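Local coordinates for putative secreted cellulose binding protein (Streptomyces coelicolor, PDB 4OY7), which uses copper to cleave glycosidic bonds of cellulose oxidatively, this chain being the catalytic lytic polysaccharide monooxygenase domain of a longer protein, at residues Trp89-Leu94 against Cys188-Phe193; Val102-Trp107 against Met174-Ser179. All coordinates share one frame; numbering follows the deposited sequence.

How the contacts relate
From the N terminus, where His1 is a copper ligand, the chain runs through strand 4-6 and the helical region before reaching Trp89-Leu94, the first half of contact 1. Val102-Trp107 follows on the next strand, 99-105, and closes a loop of 66 residues when it meets Met174-Ser179 in contact 2. The chain then turns into strand 184-193, whose Cys188-Phe193 completes contact 1 and closes a longer loop, with 93 residues between its segments. Contact 2 therefore nests within contact 1, their centres about 18 Å apart. Contact 1 is a pairing within the mixed sheet; contact 2 bridges from that sheet to the antiparallel one. Neighbouring strands 168-178 and 184-193 join the two.

Contact 1 (Trp89-Leu94 against Cys188-Phe193); sequences WPRTHL and CSDVVF
Trp89 meets Asp190 at the root of its side chain: CB of Trp89 lies 3.4 Å from OD1 of Asp190, and the indole and carboxylate planes are 12° apart. The indole then runs on to helices 10-18 and 30-39, its NE1 bonding to Ala84 O. Arg10 serves both residues, in a cation-pi pair with Trp89 and a salt bridge to Asp190 OD1. Pro90 reaches the same carboxylate indirectly, one water donating to Pro90 O and Asp190 OD1. CB of Arg91 points toward the partner strand and the chain bends at chi3 (57°), bringing the guanidinium edge alongside Val191 O. NH2 of Arg91 bonds to O of Val191 at 3.2 Å; the acceptor lies in the guanidinium plane, but the donor stands well above the carbonyl plane, with a bent N-H...O angle of 136°. Its CD packs on CG1 of Val192 at 3.6 Å. Against Asp190 it makes no direct salt bridge: Arg91 NH1 and Asp190 OD2 are 4.4 Å apart, and two waters span guanidinium and OD2. A leucine here would probably leave Val191 O without this side-chain donor and Asp190 OD2 without its water-bridged positive charge. From Thr92 onward the segments form a parallel strand pair within the mixed sheet of the beta-sandwich core seen in AA10 enzymes. Thr92 N bonds to Asp190 O at 3.1 Å, Thr92 O accepts from Val192 N, and Leu94 N bonds to Val192 O at 2.8 Å. A water links Thr92 OG1 to Asp190 O. His93 offers a ring face to Val192 in a CH-pi contact, CG1 of Val192 being 3.7 Å from the His93 ring centroid, while ND1 bonds to Asp194. On the sheet's other face, CD1 of Leu94 presses on CB of Val191 at 3.6 Å.

Contact 2 (Val102-Trp107 against Met174-Ser179); sequences VEYSNW and MQWVRS
Tyr104 and Trp176 form the aromatic centre of the contact, an offset edge-to-face pair in which the edge of the tyrosine ring addresses the face of the indole. Centroids of the Tyr104 ring and the six-membered ring of Trp176 lie 5.4 Å apart, with planes at 70°. The closest atoms are CE1 of Tyr104 and CE3 of Trp176 at 3.6 Å, and OH of Tyr104 lies 3.8 Å from CB of Trp176. Tyr104 holds CG anti to the backbone N (chi1 -165°), which sends the ring across to the facing strand. Its other edge is met by Met174: SD of Met174 sits 3.8 Å from CD2 of Tyr104, 84° off the ring normal, an edge-on Met-aromatic contact. Trp176 and Met174 thus meet the ring at para positions, CE1 and CD2. The extended methionine chain ends at CE, which meets CG1 of Val102 tip to tip at 4.1 Å. Ser105 adds its carbonyl, whose O is 4.4 Å from CZ3 of Trp176; this buried O has no partner in the model. No hydrogen bond crosses between the segments, and the axes of segments 102-105 and 174-178 come no closer than 10.8 Å, so side chains make almost all of the contact, Ser105 O excepted. One layer out, Phe114 stacks on Trp176 and meets the Tyr104 ring, while Phe185 and His110 also press on the indole. Backbone bonds from Val102 to Trp158 and from Tyr104 to Tyr156 fix the first strand in its own sheet. Such facing of two sheets is characteristic of the beta-sandwich interior of an AA10 monooxygenase, here next to the copper site: the nearest atom of the Trp176 side chain is about 5 Å from the copper ion, which His1 and His110 hold in the histidine brace.

Contact 1 (Trp89-Leu94 against Cys188-Phe193)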
ATOM      1  N   TRP A  89       4.651  -1.990  12.386  1.00  7.88           N
ATOM      2  CA  TRP A  89       4.565  -0.980  11.344  1.00  7.61           C
ATOM      3  C   TRP A  89       3.556   0.099  11.762  1.00  7.82           C
ATOM      4  O   TRP A  89       2.681  -0.163  12.603  1.00  7.95           O
ATOM      5  CB  TRP A  89       4.075  -1.587  10.033  1.00  7.06           C
ATOM      6  CG  TRP A  89       5.017  -2.481   9.299  1.00  6.95           C
ATOM      7  CD1 TRP A  89       5.024  -3.856   9.287  1.00  6.90           C
ATOM      8  CD2 TRP A  89       6.066  -2.079   8.408  1.00  6.90           C
ATOM      9  NE1 TRP A  89       6.009  -4.318   8.463  1.00  6.92           N
ATOM     10  CE2 TRP A  89       6.687  -3.256   7.929  1.00  6.93           C
ATOM     11  CE3 TRP A  89       6.575  -0.843   8.010  1.00  7.06           C
ATOM     12  CZ2 TRP A  89       7.750  -3.227   7.000  1.00  6.95           C
ATOM     13  CZ3 TRP A  89       7.625  -0.814   7.112  1.00  7.14           C
ATOM     14  CH2 TRP A  89       8.241  -2.014   6.639  1.00  7.10           C
ATOM     15  N   PRO A  90       3.693   1.319  11.222  1.00  7.96           N
ATOM     16  CA  PRO A  90       2.649   2.302  11.451  1.00  8.27           C
ATOM     17  C   PRO A  90       1.329   1.803  10.917  1.00  8.02           C
ATOM     18  O   PRO A  90       1.319   1.079   9.956  1.00  7.58           O
ATOM     19  CB  PRO A  90       3.120   3.514  10.629  1.00  8.38           C
ATOM     20  CG  PRO A  90       4.564   3.311  10.413  1.00  8.47           C
ATOM     21  CD  PRO A  90       4.750   1.829  10.342  1.00  8.03           C
ATOM     22  N   ARG A  91       0.214   2.193  11.519  1.00  8.56           N
ATOM     23  CA  ARG A  91      -1.057   1.702  11.040  1.00  8.67           C
ATOM     24  C   ARG A  91      -2.152   2.740  11.187  1.00  8.81           C
ATOM     25  O   ARG A  91      -2.072   3.652  12.008  1.00  9.59           O
ATOM     26  CB  ARG A  91      -1.476   0.413  11.747  1.00  8.97           C
ATOM     27  CG  ARG A  91      -1.850   0.517  13.227  1.00  9.93           C
ATOM     28  CD  ARG A  91      -2.000  -0.856  13.908  1.00 10.46           C
ATOM     29  NE  ARG A  91      -0.749  -1.593  13.746  1.00 10.76           N
ATOM     30  CZ  ARG A  91      -0.538  -2.577  12.871  1.00 10.72           C
ATOM     31  NH1 ARG A  91       0.685  -3.067  12.739  1.00 11.33           N
ATOM     32  NH2 ARG A  91      -1.516  -3.085  12.126  1.00 10.52           N
ATOM     33  N   THR A  92      -3.192   2.535  10.405  1.00  8.60           N
ATOM     34  CA  THR A  92      -4.381   3.364  10.429  1.00  8.82           C
ATOM     35  C   THR A  92      -5.474   2.665  11.238  1.00  8.99           C
ATOM     36  O   THR A  92      -5.780   1.494  11.006  1.00  8.48           O
ATOM     37  CB  THR A  92      -4.881   3.622   9.010  1.00  8.70           C
ATOM     38  OG1 THR A  92      -3.831   4.226   8.237  1.00  8.81           O
ATOM     39  CG2 THR A  92      -6.090   4.583   9.018  1.00  9.04           C
ATOM     40  N   HIS A  93      -6.057   3.424  12.157  1.00  9.53           N
ATOM     41  CA  HIS A  93      -7.111   2.920  13.020  1.00 10.25           C
ATOM     42  C   HIS A  93      -8.448   3.103  12.315  1.00 10.13           C
ATOM     43  O   HIS A  93      -8.790   4.220  11.900  1.00 10.50           O
ATOM     44  CB  HIS A  93      -7.049   3.660  14.370  1.00 11.38           C
ATOM     45  CG  HIS A  93      -5.799   3.358  15.134  1.00 12.07           C
ATOM     46  ND1 HIS A  93      -5.798   2.601  16.288  1.00 13.00           N
ATOM     47  CD2 HIS A  93      -4.507   3.687  14.896  1.00 12.44           C
ATOM     48  CE1 HIS A  93      -4.555   2.473  16.724  1.00 13.08           C
ATOM     49  NE2 HIS A  93      -3.751   3.109  15.889  1.00 12.85           N
ATOM     50  N   LEU A  94      -9.176   1.990  12.161  1.00  9.63           N
ATOM     51  CA  LEU A  94     -10.446   1.957  11.423  1.00  9.58           C
ATOM     52  C   LEU A  94     -11.588   1.419  12.235  1.00  9.79           C
ATOM     53  O   LEU A  94     -11.391   0.692  13.198  1.00  9.97           O
ATOM     54  CB  LEU A  94     -10.329   1.027  10.226  1.00  9.14           C
ATOM     55  CG  LEU A  94      -9.236   1.352   9.227  1.00  8.85           C
ATOM     56  CD1 LEU A  94      -9.226   0.330   8.112  1.00  8.54           C
ATOM     57  CD2 LEU A  94      -9.469   2.742   8.682  1.00  9.07           C
ATOM     58  N   CYS A 188       0.482  -1.763   0.123  1.00  6.80           N
ATOM     59  CA  CYS A 188       0.152  -2.506   1.358  1.00  7.01           C
ATOM     60  C   CYS A 188      -0.036  -1.556   2.515  1.00  6.69           C
ATOM     61  O   CYS A 188       0.869  -0.787   2.827  1.00  6.73           O
ATOM     62  CB  CYS A 188       1.281  -3.438   1.709  1.00  7.46           C
ATOM     63  SG  CYS A 188       1.349  -4.980   0.734  1.00  8.03           S
ATOM     64  N   SER A 189      -1.206  -1.598   3.138  1.00  6.28           N
ATOM     65  CA  SER A 189      -1.551  -0.684   4.228  1.00  6.44           C
ATOM     66  C   SER A 189      -1.930  -1.477   5.482  1.00  6.39           C
ATOM     67  O   SER A 189      -2.894  -2.228   5.505  1.00  6.58           O
ATOM     68  CB  SER A 189      -2.728   0.179   3.808  1.00  6.52           C
ATOM     69  OG  SER A 189      -2.429   0.905   2.624  1.00  6.62           O
ATOM     70  N   ASP A 190      -1.150  -1.274   6.537  1.00  6.43           N
ATOM     71  CA  ASP A 190      -1.459  -1.825   7.830  1.00  6.51           C
ATOM     72  C   ASP A 190      -2.586  -1.057   8.486  1.00  6.53           C
ATOM     73  O   ASP A 190      -2.566   0.192   8.525  1.00  6.55           O
ATOM     74  CB  ASP A 190      -0.231  -1.775   8.721  1.00  6.81           C
ATOM     75  CG  ASP A 190       0.853  -2.710   8.244  1.00  6.77           C
ATOM     76  OD1 ASP A 190       1.792  -2.219   7.612  1.00  6.89           O
ATOM     77  OD2 ASP A 190       0.738  -3.938   8.429  1.00  7.16           O
ATOM     78  N   VAL A 191      -3.566  -1.782   9.011  1.00  6.57           N
ATOM     79  CA  VAL A 191      -4.734  -1.170   9.659  1.00  6.87           C
ATOM     80  C   VAL A 191      -5.055  -1.954  10.925  1.00  7.04           C
ATOM     81  O   VAL A 191      -4.540  -3.079  11.133  1.00  6.74           O
ATOM     82  CB  VAL A 191      -5.968  -1.122   8.732  1.00  6.89           C
ATOM     83  CG1 VAL A 191      -5.599  -0.437   7.418  1.00  6.69           C
ATOM     84  CG2 VAL A 191      -6.563  -2.506   8.502  1.00  6.87           C
ATOM     85  N   VAL A 192      -5.877  -1.367  11.780  1.00  7.45           N
ATOM     86  CA  VAL A 192      -6.440  -2.091  12.925  1.00  7.89           C
ATOM     87  C   VAL A 192      -7.891  -1.693  13.058  1.00  8.41           C
ATOM     88  O   VAL A 192      -8.225  -0.507  12.979  1.00  8.36           O
ATOM     89  CB  VAL A 192      -5.639  -1.870  14.234  1.00  8.28           C
ATOM     90  CG1 VAL A 192      -5.482  -0.399  14.556  1.00  8.50           C
ATOM     91  CG2 VAL A 192      -6.272  -2.608  15.402  1.00  8.80           C
ATOM     92  N   PHE A 193      -8.748  -2.697  13.230  1.00  8.86           N
ATOM     93  CA  PHE A 193     -10.176  -2.487  13.416  1.00  9.47           C
ATOM     94  C   PHE A 193     -10.454  -2.382  14.913  1.00 10.71           C
ATOM     95  O   PHE A 193     -10.924  -3.344  15.573  1.00 11.60           O
ATOM     96  CB  PHE A 193     -10.993  -3.620  12.787  1.00  9.31           C
ATOM     97  CG  PHE A 193     -10.937  -3.660  11.282  1.00  8.66           C
ATOM     98  CD1 PHE A 193     -11.648  -2.732  10.513  1.00  8.61           C
ATOM     99  CD2 PHE A 193     -10.205  -4.642  10.633  1.00  8.21           C
ATOM    100  CE1 PHE A 193     -11.603  -2.803   9.131  1.00  8.24           C
ATOM    101  CE2 PHE A 193     -10.173  -4.719   9.252  1.00  7.77           C
ATOM    102  CZ  PHE A 193     -10.860  -3.782   8.508  1.00  7.80           C
TER
HETATM  103  O   HOH W   1       2.655   0.582   7.827  1.00  7.82           O
HETATM  104  O   HOH W   2      -1.285  -4.950   9.965  1.00  7.63           O
HETATM  105  O   HOH W   3       2.020  -4.458  10.900  1.00  7.83           O
HETATM  106  O   HOH W   4      -2.573   2.330   6.787  1.00  6.72           O

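Contact 2 (Val102-Trp107 against Met174-Ser179)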
ATOM      1  N   VAL A 102     -11.075   6.829   0.723  1.00  9.71           N
ATOM      2  CA  VAL A 102      -9.768   6.269   0.338  1.00  9.24           C
ATOM      3  C   VAL A 102      -9.056   7.268  -0.577  1.00  9.55           C
ATOM      4  O   VAL A 102      -9.717   7.930  -1.370  1.00  9.94           O
ATOM      5  CB  VAL A 102      -9.932   4.906  -0.379  1.00  8.85           C
ATOM      6  CG1 VAL A 102      -8.604   4.411  -0.975  1.00  8.40           C
ATOM      7  CG2 VAL A 102     -10.532   3.864   0.564  1.00  8.82           C
ATOM      8  N   GLU A 103      -7.733   7.411  -0.397  1.00  9.34           N
ATOM      9  CA  GLU A 103      -6.886   8.304  -1.198  1.00  9.78           C
ATOM     10  C   GLU A 103      -5.720   7.512  -1.715  1.00  9.03           C
ATOM     11  O   GLU A 103      -5.143   6.745  -0.949  1.00  8.74           O
ATOM     12  CB  GLU A 103      -6.383   9.486  -0.349  1.00 10.87           C
ATOM     13  CG  GLU A 103      -7.549  10.348   0.091  1.00 12.07           C
ATOM     14  CD  GLU A 103      -7.207  11.755   0.589  1.00 13.51           C
ATOM     15  OE1 GLU A 103      -6.063  12.222   0.498  1.00 14.43           O
ATOM     16  OE2 GLU A 103      -8.114  12.418   1.093  1.00 15.34           O
ATOM     17  N   TYR A 104      -5.453   7.599  -3.016  1.00  8.61           N
ATOM     18  CA  TYR A 104      -4.333   6.900  -3.620  1.00  7.89           C
ATOM     19  C   TYR A 104      -3.523   7.896  -4.430  1.00  8.07           C
ATOM     20  O   TYR A 104      -4.101   8.689  -5.177  1.00  8.20           O
ATOM     21  CB  TYR A 104      -4.837   5.757  -4.496  1.00  7.59           C
ATOM     22  CG  TYR A 104      -3.803   4.726  -4.897  1.00  7.08           C
ATOM     23  CD1 TYR A 104      -2.839   5.031  -5.856  1.00  7.28           C
ATOM     24  CD2 TYR A 104      -3.814   3.439  -4.373  1.00  6.73           C
ATOM     25  CE1 TYR A 104      -1.891   4.110  -6.238  1.00  7.05           C
ATOM     26  CE2 TYR A 104      -2.896   2.505  -4.774  1.00  6.50           C
ATOM     27  CZ  TYR A 104      -1.922   2.848  -5.697  1.00  6.65           C
ATOM     28  OH  TYR A 104      -0.992   1.921  -6.093  1.00  6.67           O
ATOM     29  N   SER A 105      -2.203   7.930  -4.225  1.00  7.87           N
ATOM     30  CA  SER A 105      -1.364   8.930  -4.869  1.00  8.46           C
ATOM     31  C   SER A 105      -1.509   8.940  -6.377  1.00  8.73           C
ATOM     32  O   SER A 105      -1.516   7.911  -6.990  1.00  8.41           O
ATOM     33  CB  SER A 105       0.109   8.688  -4.522  1.00  8.20           C
ATOM     34  OG  SER A 105       0.970   9.518  -5.282  1.00  8.85           O
ATOM     35  N   ASN A 106      -1.589  10.142  -6.962  1.00  9.60           N
ATOM     36  CA  ASN A 106      -1.497  10.287  -8.423  1.00 10.18           C
ATOM     37  C   ASN A 106      -0.170  10.931  -8.821  1.00 10.95           C
ATOM     38  O   ASN A 106      -0.141  11.845  -9.645  1.00 11.74           O
ATOM     39  CB  ASN A 106      -2.673  11.091  -8.996  1.00 10.77           C
ATOM     40  CG  ASN A 106      -2.702  12.514  -8.509  1.00 11.48           C
ATOM     41  OD1 ASN A 106      -1.909  12.895  -7.652  1.00 11.60           O
ATOM     42  ND2 ASN A 106      -3.634  13.301  -9.024  1.00 12.17           N
ATOM     43  N   TRP A 107       0.930  10.468  -8.220  1.00 11.03           N
ATOM     44  CA  TRP A 107       2.225  11.087  -8.505  1.00 12.04           C
ATOM     45  C   TRP A 107       2.501  11.110 -10.017  1.00 12.37           C
ATOM     46  O   TRP A 107       2.989  12.109 -10.538  1.00 13.00           O
ATOM     47  CB  TRP A 107       3.366  10.405  -7.718  1.00 11.98           C
ATOM     48  CG  TRP A 107       4.649  11.207  -7.761  1.00 13.19           C
ATOM     49  CD1 TRP A 107       5.795  10.885  -8.441  1.00 13.58           C
ATOM     50  CD2 TRP A 107       4.897  12.484  -7.148  1.00 14.46           C
ATOM     51  NE1 TRP A 107       6.746  11.866  -8.256  1.00 14.48           N
ATOM     52  CE2 TRP A 107       6.212  12.869  -7.493  1.00 15.02           C
ATOM     53  CE3 TRP A 107       4.130  13.349  -6.343  1.00 15.12           C
ATOM     54  CZ2 TRP A 107       6.784  14.081  -7.057  1.00 16.35           C
ATOM     55  CZ3 TRP A 107       4.694  14.555  -5.928  1.00 16.18           C
ATOM     56  CH2 TRP A 107       6.015  14.903  -6.275  1.00 16.62           C
ATOM     57  N   MET A 174      -3.598  -3.266  -2.352  1.00  5.42           N
ATOM     58  CA  MET A 174      -4.173  -2.771  -3.599  1.00  5.72           C
ATOM     59  C   MET A 174      -3.234  -3.004  -4.748  1.00  5.72           C
ATOM     60  O   MET A 174      -1.995  -2.848  -4.605  1.00  5.74           O
ATOM     61  CB  MET A 174      -4.515  -1.292  -3.526  1.00  6.10           C
ATOM     62  CG  MET A 174      -5.227  -0.878  -2.267  1.00  6.35           C
ATOM     63  SD  MET A 174      -5.805   0.830  -2.389  1.00  7.13           S
ATOM     64  CE  MET A 174      -6.168   1.120  -0.669  1.00  7.21           C
ATOM     65  N   GLN A 175      -3.814  -3.418  -5.858  1.00  5.65           N
ATOM     66  CA  GLN A 175      -3.088  -3.560  -7.118  1.00  5.76           C
ATOM     67  C   GLN A 175      -3.718  -2.595  -8.102  1.00  5.92           C
ATOM     68  O   GLN A 175      -4.925  -2.634  -8.378  1.00  6.38           O
ATOM     69  CB  GLN A 175      -3.107  -4.992  -7.640  1.00  5.69           C
ATOM     70  CG  GLN A 175      -2.091  -5.238  -8.737  1.00  5.86           C
ATOM     71  CD  GLN A 175      -2.010  -6.700  -9.138  1.00  5.92           C
ATOM     72  OE1 GLN A 175      -2.391  -7.588  -8.365  1.00  6.05           O
ATOM     73  NE2 GLN A 175      -1.481  -6.967 -10.340  1.00  6.20           N
ATOM     74  N   TRP A 176      -2.894  -1.665  -8.579  1.00  6.06           N
ATOM     75  CA  TRP A 176      -3.305  -0.683  -9.543  1.00  6.25           C
ATOM     76  C   TRP A 176      -2.947  -1.235 -10.906  1.00  6.38           C
ATOM     77  O   TRP A 176      -1.760  -1.339 -11.245  1.00  6.50           O
ATOM     78  CB  TRP A 176      -2.571   0.640  -9.306  1.00  6.45           C
ATOM     79  CG  TRP A 176      -3.010   1.780 -10.164  1.00  6.97           C
ATOM     80  CD1 TRP A 176      -4.134   1.858 -10.957  1.00  7.27           C
ATOM     81  CD2 TRP A 176      -2.347   3.048 -10.286  1.00  7.34           C
ATOM     82  NE1 TRP A 176      -4.187   3.087 -11.568  1.00  7.87           N
ATOM     83  CE2 TRP A 176      -3.108   3.832 -11.174  1.00  7.81           C
ATOM     84  CE3 TRP A 176      -1.173   3.596  -9.724  1.00  7.35           C
ATOM     85  CZ2 TRP A 176      -2.741   5.128 -11.516  1.00  8.35           C
ATOM     86  CZ3 TRP A 176      -0.813   4.846 -10.070  1.00  7.91           C
ATOM     87  CH2 TRP A 176      -1.600   5.621 -10.942  1.00  8.28           C
ATOM     88  N   VAL A 177      -3.970  -1.583 -11.667  1.00  6.40           N
ATOM     89  CA  VAL A 177      -3.814  -2.261 -12.944  1.00  6.65           C
ATOM     90  C   VAL A 177      -4.099  -1.281 -14.062  1.00  7.27           C
ATOM     91  O   VAL A 177      -5.251  -0.897 -14.319  1.00  7.57           O
ATOM     92  CB  VAL A 177      -4.736  -3.495 -13.004  1.00  6.54           C
ATOM     93  CG1 VAL A 177      -4.559  -4.239 -14.327  1.00  6.82           C
ATOM     94  CG2 VAL A 177      -4.444  -4.356 -11.786  1.00  6.25           C
ATOM     95  N   ARG A 178      -3.031  -0.812 -14.699  1.00  7.61           N
ATOM     96  CA  ARG A 178      -3.177   0.109 -15.811  1.00  8.34           C
ATOM     97  C   ARG A 178      -3.911  -0.562 -16.951  1.00  8.80           C
ATOM     98  O   ARG A 178      -3.740  -1.749 -17.199  1.00  8.82           O
ATOM     99  CB  ARG A 178      -1.802   0.618 -16.295  1.00  8.59           C
ATOM    100  CG  ARG A 178      -1.156   1.603 -15.327  1.00  8.56           C
ATOM    101  CD  ARG A 178       0.223   2.061 -15.806  1.00  9.00           C
ATOM    102  NE  ARG A 178       0.145   2.805 -17.066  1.00  9.68           N
ATOM    103  CZ  ARG A 178       1.206   3.318 -17.695  1.00 10.18           C
ATOM    104  NH1 ARG A 178       2.433   3.184 -17.205  1.00 10.11           N
ATOM    105  NH2 ARG A 178       1.048   3.937 -18.857  1.00 10.84           N
ATOM    106  N   SER A 179      -4.758   0.203 -17.608  1.00  9.30           N
ATOM    107  CA  SER A 179      -5.449  -0.283 -18.807  1.00  9.86           C
ATOM    108  C   SER A 179      -4.652  -0.030 -20.079  1.00 10.68           C
ATOM    109  O   SER A 179      -5.026  -0.538 -21.137  1.00 11.09           O
ATOM    110  CB  SER A 179      -6.836   0.330 -18.914  1.00 10.33           C
ATOM    111  OG  SER A 179      -6.723   1.729 -18.948  1.00 10.52           O
TER